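Chitinase (Paenibacillus sp. FPU-7, PDB 5GZT) probably cleaves internal beta-1,4 linkages of chitin and chitodextrins at random, through two family 18 glycosyl hydrolase domains. Local coordinates at residues 32-44 and 56-70. Numbering follows the deposited sequence.
Sequences GEVIIAGSVKLEE and VLKDLLPANAKVTLS. With NA (sodium ion), chain C; FMT (formic acid), chain K.
Two successive turns of an N-terminal right-handed parallel beta-helix stack here, and I36 of the first turn packs against V67 and L61 of the next. Each turn gives one strand to one sheet, bends, and returns along a second: 34-36 pairs in parallel with 55-57, and 40-44 with 67-70, the latter two axes 4.7 Å apart. On the first sheet I36 uses both its backbone groups, its N giving a bond to V56 O at 2.8 Å and its O taking one from K58 N. Its side chain turns inward. With CG1 anti to the carbonyl carbon (chi1 -57°), the chain sends CD1 to V67 CG1 at 3.8 Å, while CG2 lies beside L61 CD1 at 3.7 Å. I36 thus links the two sheets across the core, where V40 CG1 also meets V67 CG1. At the bend S39 does what a backbone carbonyl would do in a strand: its OG accepts a hydrogen bond from K66 N at 3.1 Å, just ahead of the bond from V40 N to K66 O. The parallel bonding then runs on through T68 and S70 to a weak link from E44 N to S70 O. Along the outer face K41 stretches out past T68, CG anti to the backbone N (chi1 172°), before bending at its last torsion. There NZ gives a hydrogen bond to O1 of a bound formic acid at 2.6 Å, and S70 OG bonds the other oxygen, O2; N89 also holds this molecule, which probably comes from the crystallisation liquor. E44 OE2 binds sodium at 2.5 Å, the site being completed by backbone oxygens of T50, F52 and S72.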
ATOM      1  N   GLY B  32      63.352  -7.266  18.440  1.00 63.39           N
ATOM      2  CA  GLY B  32      63.221  -6.059  17.644  1.00 66.58           C
ATOM      3  C   GLY B  32      63.429  -6.413  16.193  1.00 68.32           C
ATOM      4  O   GLY B  32      63.203  -7.570  15.794  1.00 66.08           O
ATOM      5  N   GLU B  33      63.864  -5.416  15.418  1.00 58.72           N
ATOM      6  CA  GLU B  33      64.107  -5.570  14.002  1.00 57.28           C
ATOM      7  C   GLU B  33      65.385  -6.381  13.827  1.00 57.10           C
ATOM      8  O   GLU B  33      66.437  -5.978  14.342  1.00 56.14           O
ATOM      9  CB  GLU B  33      64.246  -4.180  13.294  1.00 54.83           C
ATOM     10  CG  GLU B  33      64.740  -4.213  11.829  1.00 61.30           C
ATOM     11  CD  GLU B  33      64.796  -2.846  11.126  1.00 60.88           C
ATOM     12  OE1 GLU B  33      63.881  -2.058  11.371  1.00 60.99           O
ATOM     13  OE2 GLU B  33      65.726  -2.579  10.318  1.00 54.63           O
ATOM     14  N   VAL B  34      65.309  -7.459  13.034  1.00 50.16           N
ATOM     15  CA  VAL B  34      66.503  -8.208  12.615  1.00 46.45           C
ATOM     16  C   VAL B  34      67.082  -7.703  11.277  1.00 44.55           C
ATOM     17  O   VAL B  34      66.413  -7.769  10.231  1.00 53.47           O
ATOM     18  CB  VAL B  34      66.173  -9.724  12.463  1.00 43.01           C
ATOM     19  CG1 VAL B  34      67.444 -10.529  12.222  1.00 40.71           C
ATOM     20  CG2 VAL B  34      65.356 -10.247  13.643  1.00 47.76           C
ATOM     21  N   ILE B  35      68.331  -7.264  11.268  1.00 40.12           N
ATOM     22  CA  ILE B  35      68.967  -6.738  10.082  1.00 41.19           C
ATOM     23  C   ILE B  35      69.956  -7.772   9.692  1.00 42.61           C
ATOM     24  O   ILE B  35      70.874  -8.066  10.472  1.00 44.17           O
ATOM     25  CB  ILE B  35      69.762  -5.396  10.348  1.00 51.26           C
ATOM     26  CG1 ILE B  35      68.829  -4.226  10.623  1.00 54.11           C
ATOM     27  CG2 ILE B  35      70.647  -5.041   9.168  1.00 47.84           C
ATOM     28  CD1 ILE B  35      68.356  -4.190  12.049  1.00 60.37           C
ATOM     29  N   ILE B  36      69.836  -8.264   8.468  1.00 48.27           N
ATOM     30  CA  ILE B  36      70.615  -9.391   7.985  1.00 46.83           C
ATOM     31  C   ILE B  36      71.685  -8.964   7.007  1.00 49.23           C
ATOM     32  O   ILE B  36      71.399  -8.496   5.875  1.00 41.75           O
ATOM     33  CB  ILE B  36      69.714 -10.515   7.386  1.00 43.82           C
ATOM     34  CG1 ILE B  36      68.704 -10.956   8.452  1.00 41.10           C
ATOM     35  CG2 ILE B  36      70.566 -11.661   6.907  1.00 39.78           C
ATOM     36  CD1 ILE B  36      67.830 -12.126   8.077  1.00 41.34           C
ATOM     37  N   ALA B  37      72.934  -9.171   7.448  1.00 50.94           N
ATOM     38  CA  ALA B  37      74.125  -8.987   6.630  1.00 54.41           C
ATOM     39  C   ALA B  37      74.934 -10.276   6.629  1.00 56.96           C
ATOM     40  O   ALA B  37      76.132 -10.263   6.324  1.00 52.23           O
ATOM     41  CB  ALA B  37      74.973  -7.831   7.170  1.00 56.18           C
ATOM     42  N   GLY B  38      74.295 -11.382   6.993  1.00 52.94           N
ATOM     43  CA  GLY B  38      74.914 -12.669   6.796  1.00 49.76           C
ATOM     44  C   GLY B  38      73.938 -13.817   6.838  1.00 46.68           C
ATOM     45  O   GLY B  38      72.731 -13.627   6.803  1.00 43.88           O
ATOM     46  N   SER B  39      74.512 -15.012   6.912  1.00 44.78           N
ATOM     47  CA  SER B  39      73.800 -16.250   6.884  1.00 46.25           C
ATOM     48  C   SER B  39      73.185 -16.519   8.236  1.00 49.05           C
ATOM     49  O   SER B  39      73.823 -16.322   9.296  1.00 51.24           O
ATOM     50  CB  SER B  39      74.720 -17.366   6.443  1.00 50.11           C
ATOM     51  OG  SER B  39      75.158 -17.076   5.127  1.00 47.01           O
ATOM     52  N   VAL B  40      71.923 -16.928   8.191  1.00 40.93           N
ATOM     53  CA  VAL B  40      71.077 -16.965   9.373  1.00 43.28           C
ATOM     54  C   VAL B  40      69.803 -17.836   9.193  1.00 43.67           C
ATOM     55  O   VAL B  40      69.323 -18.033   8.080  1.00 41.59           O
ATOM     56  CB  VAL B  40      70.682 -15.538   9.794  1.00 45.24           C
ATOM     57  CG1 VAL B  40      69.638 -14.942   8.814  1.00 50.38           C
ATOM     58  CG2 VAL B  40      70.160 -15.498  11.225  1.00 44.27           C
ATOM     59  N   LYS B  41      69.255 -18.325  10.304  1.00 45.78           N
ATOM     60  CA  LYS B  41      67.942 -18.938  10.306  1.00 44.77           C
ATOM     61  C   LYS B  41      67.177 -18.472  11.526  1.00 48.95           C
ATOM     62  O   LYS B  41      67.582 -18.757  12.645  1.00 58.56           O
ATOM     63  CB  LYS B  41      68.080 -20.460  10.224  1.00 44.78           C
ATOM     64  CG  LYS B  41      66.797 -21.267  10.395  1.00 49.39           C
ATOM     65  CD  LYS B  41      67.029 -22.670   9.833  1.00 50.70           C
ATOM     66  CE  LYS B  41      66.015 -23.687  10.292  1.00 48.67           C
ATOM     67  NZ  LYS B  41      64.616 -23.200  10.292  1.00 49.11           N
ATOM     68  N   LEU B  42      66.098 -17.712  11.325  1.00 44.42           N
ATOM     69  CA  LEU B  42      65.242 -17.292  12.425  1.00 41.44           C
ATOM     70  C   LEU B  42      64.216 -18.368  12.544  1.00 45.42           C
ATOM     71  O   LEU B  42      63.682 -18.873  11.517  1.00 38.83           O
ATOM     72  CB  LEU B  42      64.560 -15.944  12.185  1.00 37.08           C
ATOM     73  CG  LEU B  42      65.501 -14.794  11.786  1.00 44.56           C
ATOM     74  CD1 LEU B  42      64.807 -13.435  11.853  1.00 46.87           C
ATOM     75  CD2 LEU B  42      66.793 -14.729  12.595  1.00 47.86           C
ATOM     76  N   GLU B  43      63.976 -18.740  13.801  1.00 43.70           N
ATOM     77  CA  GLU B  43      62.994 -19.740  14.164  1.00 43.12           C
ATOM     78  C   GLU B  43      62.213 -19.321  15.402  1.00 40.40           C
ATOM     79  O   GLU B  43      62.776 -18.805  16.358  1.00 43.05           O
ATOM     80  CB  GLU B  43      63.762 -21.014  14.428  1.00 48.39           C
ATOM     81  CG  GLU B  43      62.933 -22.257  14.594  1.00 56.44           C
ATOM     82  CD  GLU B  43      63.703 -23.505  14.157  1.00 63.38           C
ATOM     83  OE1 GLU B  43      64.975 -23.523  14.233  1.00 55.96           O
ATOM     84  OE2 GLU B  43      62.989 -24.461  13.741  1.00 71.20           O
ATOM     85  N   GLU B  44      60.911 -19.541  15.377  1.00 33.98           N
ATOM     86  CA  GLU B  44      60.080 -19.261  16.494  1.00 42.02           C
ATOM     87  C   GLU B  44      59.489 -20.598  16.936  1.00 51.26           C
ATOM     88  O   GLU B  44      58.649 -21.177  16.224  1.00 57.17           O
ATOM     89  CB  GLU B  44      58.960 -18.285  16.132  1.00 42.77           C
ATOM     90  CG  GLU B  44      59.416 -16.845  15.791  1.00 42.87           C
ATOM     91  CD  GLU B  44      58.213 -15.883  15.668  1.00 41.17           C
ATOM     92  OE1 GLU B  44      57.106 -16.326  15.218  1.00 34.91           O
ATOM     93  OE2 GLU B  44      58.346 -14.686  16.058  1.00 44.03           O
ATOM     94  N   VAL B  56      65.022  -7.372   7.597  1.00 36.10           N
ATOM     95  CA  VAL B  56      65.521  -6.695   6.415  1.00 35.10           C
ATOM     96  C   VAL B  56      66.779  -7.395   6.040  1.00 35.74           C
ATOM     97  O   VAL B  56      67.637  -7.532   6.905  1.00 43.21           O
ATOM     98  CB  VAL B  56      65.956  -5.188   6.676  1.00 41.79           C
ATOM     99  CG1 VAL B  56      66.332  -4.510   5.348  1.00 42.43           C
ATOM    100  CG2 VAL B  56      64.906  -4.388   7.415  1.00 45.60           C
ATOM    101  N   LEU B  57      66.937  -7.775   4.767  1.00 32.24           N
ATOM    102  CA  LEU B  57      68.172  -8.301   4.217  1.00 32.64           C
ATOM    103  C   LEU B  57      68.838  -7.095   3.594  1.00 39.85           C
ATOM    104  O   LEU B  57      68.272  -6.515   2.645  1.00 34.74           O
ATOM    105  CB  LEU B  57      67.909  -9.392   3.138  1.00 32.18           C
ATOM    106  CG  LEU B  57      67.446 -10.740   3.739  1.00 33.49           C
ATOM    107  CD1 LEU B  57      66.167 -10.566   4.515  1.00 32.38           C
ATOM    108  CD2 LEU B  57      67.319 -11.782   2.656  1.00 37.31           C
ATOM    109  N   LYS B  58      69.978  -6.669   4.132  1.00 43.43           N
ATOM    110  CA  LYS B  58      70.593  -5.372   3.704  1.00 46.62           C
ATOM    111  C   LYS B  58      71.594  -5.566   2.639  1.00 43.70           C
ATOM    112  O   LYS B  58      71.965  -6.726   2.333  1.00 41.05           O
ATOM    113  CB  LYS B  58      71.247  -4.662   4.862  1.00 56.51           C
ATOM    114  CG  LYS B  58      70.255  -4.049   5.826  1.00 58.82           C
ATOM    115  CD  LYS B  58      70.205  -2.546   5.679  1.00 57.81           C
ATOM    116  CE  LYS B  58      69.250  -1.992   6.692  1.00 56.67           C
ATOM    117  NZ  LYS B  58      68.890  -0.615   6.336  1.00 50.95           N
ATOM    118  N   ASP B  59      72.038  -4.446   2.039  1.00 44.26           N
ATOM    119  CA  ASP B  59      72.982  -4.531   0.905  1.00 51.60           C
ATOM    120  C   ASP B  59      74.360  -5.169   1.324  1.00 47.85           C
ATOM    121  O   ASP B  59      75.100  -5.650   0.461  1.00 47.00           O
ATOM    122  CB  ASP B  59      73.141  -3.151   0.134  1.00 50.57           C
ATOM    123  CG  ASP B  59      73.801  -3.309  -1.273  1.00 53.18           C
ATOM    124  OD1 ASP B  59      73.439  -4.175  -2.118  1.00 48.10           O
ATOM    125  OD2 ASP B  59      74.741  -2.552  -1.568  1.00 71.40           O
ATOM    126  N   LEU B  60      74.664  -5.203   2.630  1.00 52.91           N
ATOM    127  CA  LEU B  60      75.907  -5.847   3.161  1.00 57.41           C
ATOM    128  C   LEU B  60      75.858  -7.417   3.067  1.00 61.23           C
ATOM    129  O   LEU B  60      76.920  -8.086   3.114  1.00 49.87           O
ATOM    130  CB  LEU B  60      76.173  -5.344   4.596  1.00 56.77           C
ATOM    131  CG  LEU B  60      76.063  -3.787   4.851  1.00 66.53           C
ATOM    132  CD1 LEU B  60      75.125  -3.404   6.024  1.00 63.32           C
ATOM    133  CD2 LEU B  60      77.434  -3.098   4.974  1.00 58.29           C
ATOM    134  N   LEU B  61      74.643  -7.990   2.904  1.00 57.03           N
ATOM    135  CA  LEU B  61      74.464  -9.430   2.669  1.00 48.19           C
ATOM    136  C   LEU B  61      75.420  -9.977   1.613  1.00 51.41           C
ATOM    137  O   LEU B  61      75.401  -9.518   0.492  1.00 48.37           O
ATOM    138  CB  LEU B  61      73.031  -9.764   2.220  1.00 51.59           C
ATOM    139  CG  LEU B  61      72.703 -11.257   2.309  1.00 47.13           C
ATOM    140  CD1 LEU B  61      72.532 -11.642   3.760  1.00 46.27           C
ATOM    141  CD2 LEU B  61      71.408 -11.593   1.583  1.00 52.58           C
ATOM    142  N   PRO B  62      76.258 -10.978   1.968  1.00 49.34           N
ATOM    143  CA  PRO B  62      77.219 -11.457   0.962  1.00 51.02           C
ATOM    144  C   PRO B  62      76.578 -12.341  -0.091  1.00 52.32           C
ATOM    145  O   PRO B  62      75.492 -12.903   0.144  1.00 55.50           O
ATOM    146  CB  PRO B  62      78.262 -12.264   1.784  1.00 49.64           C
ATOM    147  CG  PRO B  62      78.041 -11.897   3.199  1.00 48.66           C
ATOM    148  CD  PRO B  62      76.647 -11.348   3.348  1.00 50.58           C
ATOM    149  N   ALA B  63      77.270 -12.479  -1.217  1.00 47.07           N
ATOM    150  CA  ALA B  63      76.860 -13.380  -2.254  1.00 53.59           C
ATOM    151  C   ALA B  63      76.668 -14.808  -1.661  1.00 59.18           C
ATOM    152  O   ALA B  63      77.329 -15.169  -0.676  1.00 53.55           O
ATOM    153  CB  ALA B  63      77.899 -13.384  -3.361  1.00 57.64           C
ATOM    154  N   ASN B  64      75.699 -15.549  -2.226  1.00 57.74           N
ATOM    155  CA  ASN B  64      75.268 -16.896  -1.784  1.00 52.56           C
ATOM    156  C   ASN B  64      75.047 -17.064  -0.284  1.00 46.47           C
ATOM    157  O   ASN B  64      75.167 -18.171   0.220  1.00 49.29           O
ATOM    158  CB  ASN B  64      76.275 -17.962  -2.274  1.00 58.92           C
ATOM    159  CG  ASN B  64      76.409 -18.006  -3.791  1.00 57.50           C
ATOM    160  OD1 ASN B  64      75.443 -18.241  -4.520  1.00 68.00           O
ATOM    161  ND2 ASN B  64      77.628 -17.829  -4.269  1.00 66.95           N
ATOM    162  N   ALA B  65      74.736 -15.993   0.448  1.00 40.62           N
ATOM    163  CA  ALA B  65      74.403 -16.136   1.865  1.00 40.88           C
ATOM    164  C   ALA B  65      73.078 -16.966   2.012  1.00 50.13           C
ATOM    165  O   ALA B  65      72.204 -16.855   1.167  1.00 52.26           O
ATOM    166  CB  ALA B  65      74.233 -14.775   2.522  1.00 36.97           C
ATOM    167  N   LYS B  66      72.944 -17.781   3.071  1.00 47.04           N
ATOM    168  CA  LYS B  66      71.765 -18.579   3.292  1.00 44.19           C
ATOM    169  C   LYS B  66      70.916 -17.894   4.325  1.00 41.68           C
ATOM    170  O   LYS B  66      71.347 -17.695   5.473  1.00 44.07           O
ATOM    171  CB  LYS B  66      72.104 -19.989   3.746  1.00 50.11           C
ATOM    172  CG  LYS B  66      71.900 -21.020   2.645  1.00 57.58           C
ATOM    173  CD  LYS B  66      72.211 -22.438   3.115  1.00 66.02           C
ATOM    174  CE  LYS B  66      71.180 -22.986   4.097  1.00 70.88           C
ATOM    175  NZ  LYS B  66      69.790 -22.994   3.549  1.00 70.90           N
ATOM    176  N   VAL B  67      69.684 -17.570   3.948  1.00 31.81           N
ATOM    177  CA  VAL B  67      68.837 -16.801   4.849  1.00 34.33           C
ATOM    178  C   VAL B  67      67.529 -17.521   4.905  1.00 32.75           C
ATOM    179  O   VAL B  67      66.855 -17.649   3.876  1.00 27.90           O
ATOM    180  CB  VAL B  67      68.638 -15.342   4.320  1.00 36.20           C
ATOM    181  CG1 VAL B  67      67.657 -14.581   5.214  1.00 35.91           C
ATOM    182  CG2 VAL B  67      69.999 -14.622   4.240  1.00 39.13           C
ATOM    183  N   THR B  68      67.155 -18.011   6.076  1.00 31.99           N
ATOM    184  CA  THR B  68      65.852 -18.660   6.173  1.00 32.48           C
ATOM    185  C   THR B  68      65.059 -18.293   7.384  1.00 31.42           C
ATOM    186  O   THR B  68      65.612 -18.062   8.424  1.00 31.64           O
ATOM    187  CB  THR B  68      65.851 -20.186   5.801  1.00 36.69           C
ATOM    188  OG1 THR B  68      65.009 -20.975   6.644  1.00 40.79           O
ATOM    189  CG2 THR B  68      67.142 -20.755   5.659  1.00 28.28           C
ATOM    190  N   LEU B  69      63.733 -18.251   7.204  1.00 29.32           N
ATOM    191  CA  LEU B  69      62.772 -17.749   8.177  1.00 32.66           C
ATOM    192  C   LEU B  69      61.724 -18.805   8.450  1.00 31.78           C
ATOM    193  O   LEU B  69      61.164 -19.417   7.505  1.00 30.04           O
ATOM    194  CB  LEU B  69      62.039 -16.475   7.632  1.00 29.98           C
ATOM    195  CG  LEU B  69      62.701 -15.084   7.805  1.00 34.78           C
ATOM    196  CD1 LEU B  69      64.200 -15.073   7.619  1.00 38.12           C
ATOM    197  CD2 LEU B  69      62.052 -14.003   6.918  1.00 34.81           C
ATOM    198  N   SER B  70      61.427 -18.958   9.740  1.00 31.85           N
ATOM    199  CA  SER B  70      60.310 -19.768  10.247  1.00 36.88           C
ATOM    200  C   SER B  70      59.725 -19.022  11.373  1.00 34.58           C
ATOM    201  O   SER B  70      60.436 -18.723  12.305  1.00 39.25           O
ATOM    202  CB  SER B  70      60.767 -21.155  10.756  1.00 34.49           C
ATOM    203  OG  SER B  70      61.393 -21.826   9.676  1.00 42.62           O
TER
HETATM  204 NA    NA C4001      56.586 -13.093  15.440  1.00 50.48          NA
HETATM  205  C   FMT K4009      62.093 -25.445   9.655  1.00 67.79           C
HETATM  206  O1  FMT K4009      63.174 -25.034   9.201  1.00 56.97           O
HETATM  207  O2  FMT K4009      61.040 -24.631   9.903  1.00 51.54           O